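PDB 7LHV: sulfate transporter 4.1, chloroplastic from Arabidopsis thaliana, which cotransports sulfate with protons across the membrane as a member of the SLC26/SulP family and may help regulate sulfate assimilation. Local coordinates for residues W630-V635 with V639-Q644. Numbering follows the deposited sequence.
Sequences WFFVRV and VQVCLQ
Val641 meets the ring of Phe632 through a single methyl: CG2 of Val641 lies 3.5 Å from CZ and 3.6 Å from CE1 of Phe632. The methyl therefore sits against the far end of the ring, which it approaches obliquely, and the two side chains run past each other in opposite directions. The first side-chain bond of Phe632 points at the helix, and with CG anti to the carbonyl carbon (chi1 -45°) CZ and CE1 come to lie against that methyl. A looser touch adjoins it, where CZ3 of the Trp630 indole comes within 4.3 Å of SG of Cys642, again at a slant. At the other end of the contact, Val635 and Val639 lie side by side and point the same way, their CG2 methyls 4.1 Å apart.

This last pair is set by the backbone. Val639 N donates to Val635 O at 2.9 Å with an N-H...O angle of 170°, an i to i+4 bond in the first turn of helix 635-643. CG2 of Val639 also lies against Val635 O, at 3.5 Å.

Farther out, backbone hydrogen bonds tie Trp630 and Phe632 to Ile606, so the loop runs beside strand 603-606, at the border of the sheet within this chain. Val635, Val639 and Cys642 meanwhile rest on strands 527-533 and 569-575, through Ile530, Ile573 and Phe571 among others. The contact thus joins the segment beside the last strand to the last modelled helix, 635-643, in the STAS region. Because the side-chain-to-side-chain touches are apolar, with one nearly straight backbone bond as the polar link, apolar fit rather than charge pairing probably holds helix and loop together, with Val635, Val639 and Cys642 buried and the Phe632-Val641 touch at the surface.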
# COMPACT_ATOMS: atom_id res chain seq x y z
N TRP A 630 -20.19 -33.30 -2.48
CA TRP A 630 -19.69 -32.43 -3.54
C TRP A 630 -18.22 -32.06 -3.37
O TRP A 630 -17.73 -31.18 -4.08
CB TRP A 630 -20.54 -31.16 -3.62
CG TRP A 630 -21.95 -31.44 -4.04
CD1 TRP A 630 -23.07 -31.27 -3.30
CD2 TRP A 630 -22.38 -31.95 -5.31
NE1 TRP A 630 -24.18 -31.64 -4.02
CE2 TRP A 630 -23.78 -32.06 -5.26
CE3 TRP A 630 -21.71 -32.32 -6.48
CZ2 TRP A 630 -24.53 -32.52 -6.34
CZ3 TRP A 630 -22.46 -32.78 -7.55
CH2 TRP A 630 -23.85 -32.88 -7.47
N PHE A 631 -17.52 -32.71 -2.46
CA PHE A 631 -16.09 -32.51 -2.27
C PHE A 631 -15.34 -33.73 -2.78
O PHE A 631 -15.66 -34.86 -2.40
CB PHE A 631 -15.76 -32.25 -0.80
CG PHE A 631 -15.95 -30.83 -0.39
CD1 PHE A 631 -17.21 -30.35 -0.08
CD2 PHE A 631 -14.87 -29.96 -0.31
CE1 PHE A 631 -17.39 -29.04 0.30
CE2 PHE A 631 -15.05 -28.65 0.07
CZ PHE A 631 -16.31 -28.19 0.37
N PHE A 632 -14.34 -33.50 -3.63
CA PHE A 632 -13.60 -34.59 -4.25
C PHE A 632 -12.10 -34.41 -4.08
O PHE A 632 -11.65 -33.52 -3.35
CB PHE A 632 -13.95 -34.70 -5.73
CG PHE A 632 -15.42 -34.61 -6.02
CD1 PHE A 632 -16.20 -35.75 -6.01
CD2 PHE A 632 -16.02 -33.40 -6.30
CE1 PHE A 632 -17.55 -35.68 -6.28
CE2 PHE A 632 -17.37 -33.32 -6.56
CZ PHE A 632 -18.14 -34.47 -6.55
N VAL A 633 -11.32 -35.25 -4.74
CA VAL A 633 -9.87 -35.13 -4.75
C VAL A 633 -9.31 -34.94 -6.15
O VAL A 633 -8.11 -34.64 -6.28
CB VAL A 633 -9.20 -36.35 -4.08
CG1 VAL A 633 -9.61 -36.45 -2.63
CG2 VAL A 633 -9.54 -37.62 -4.84
N ARG A 634 -10.12 -35.10 -7.20
CA ARG A 634 -9.68 -34.94 -8.57
C ARG A 634 -10.79 -34.27 -9.36
O ARG A 634 -11.93 -34.16 -8.90
CB ARG A 634 -9.31 -36.28 -9.21
CG ARG A 634 -8.12 -36.96 -8.56
CD ARG A 634 -7.89 -38.37 -9.10
NE ARG A 634 -7.43 -38.36 -10.48
CZ ARG A 634 -8.12 -38.85 -11.50
NH1 ARG A 634 -9.32 -39.38 -11.33
NH2 ARG A 634 -7.60 -38.80 -12.72
N VAL A 635 -10.45 -33.78 -10.56
CA VAL A 635 -11.48 -33.22 -11.43
C VAL A 635 -12.20 -34.32 -12.20
O VAL A 635 -13.37 -34.16 -12.57
CB VAL A 635 -10.87 -32.18 -12.38
CG1 VAL A 635 -9.88 -32.83 -13.33
CG2 VAL A 635 -11.96 -31.46 -13.16
N VAL A 639 -16.29 -34.37 -12.51
CA VAL A 639 -17.02 -34.23 -13.76
C VAL A 639 -17.81 -35.49 -14.07
O VAL A 639 -18.92 -35.43 -14.61
CB VAL A 639 -16.05 -33.85 -14.90
CG1 VAL A 639 -16.72 -34.00 -16.25
CG2 VAL A 639 -15.58 -32.43 -14.71
N GLN A 640 -17.26 -36.66 -13.72
CA GLN A 640 -17.98 -37.91 -13.98
C GLN A 640 -19.29 -37.97 -13.21
O GLN A 640 -20.31 -38.40 -13.74
CB GLN A 640 -17.09 -39.10 -13.63
CG GLN A 640 -16.09 -39.46 -14.71
CD GLN A 640 -16.75 -39.69 -16.06
OE1 GLN A 640 -17.76 -40.38 -16.16
NE2 GLN A 640 -16.19 -39.09 -17.10
N VAL A 641 -19.28 -37.54 -11.94
CA VAL A 641 -20.52 -37.53 -11.18
C VAL A 641 -21.42 -36.37 -11.57
O VAL A 641 -22.64 -36.44 -11.37
CB VAL A 641 -20.27 -37.51 -9.66
CG1 VAL A 641 -19.51 -38.75 -9.23
CG2 VAL A 641 -19.53 -36.25 -9.26
N CYS A 642 -20.86 -35.28 -12.12
CA CYS A 642 -21.70 -34.19 -12.59
C CYS A 642 -22.47 -34.58 -13.85
O CYS A 642 -23.63 -34.19 -14.02
CB CYS A 642 -20.86 -32.94 -12.83
SG CYS A 642 -20.44 -32.04 -11.32
N LEU A 643 -21.83 -35.33 -14.76
CA LEU A 643 -22.54 -35.81 -15.94
C LEU A 643 -23.68 -36.75 -15.56
O LEU A 643 -24.77 -36.68 -16.14
CB LEU A 643 -21.58 -36.51 -16.90
CG LEU A 643 -20.33 -35.76 -17.37
CD1 LEU A 643 -19.44 -36.67 -18.19
CD2 LEU A 643 -20.72 -34.54 -18.17
N GLN A 644 -23.44 -37.64 -14.60
CA GLN A 644 -24.45 -38.59 -14.18
C GLN A 644 -25.52 -37.93 -13.32
O GLN A 644 -26.29 -38.60 -12.64
CB GLN A 644 -23.81 -39.75 -13.42
CG GLN A 644 -22.81 -40.55 -14.24
CD GLN A 644 -22.13 -41.64 -13.43
OE1 GLN A 644 -22.74 -42.25 -12.56
NE2 GLN A 644 -20.85 -41.88 -13.73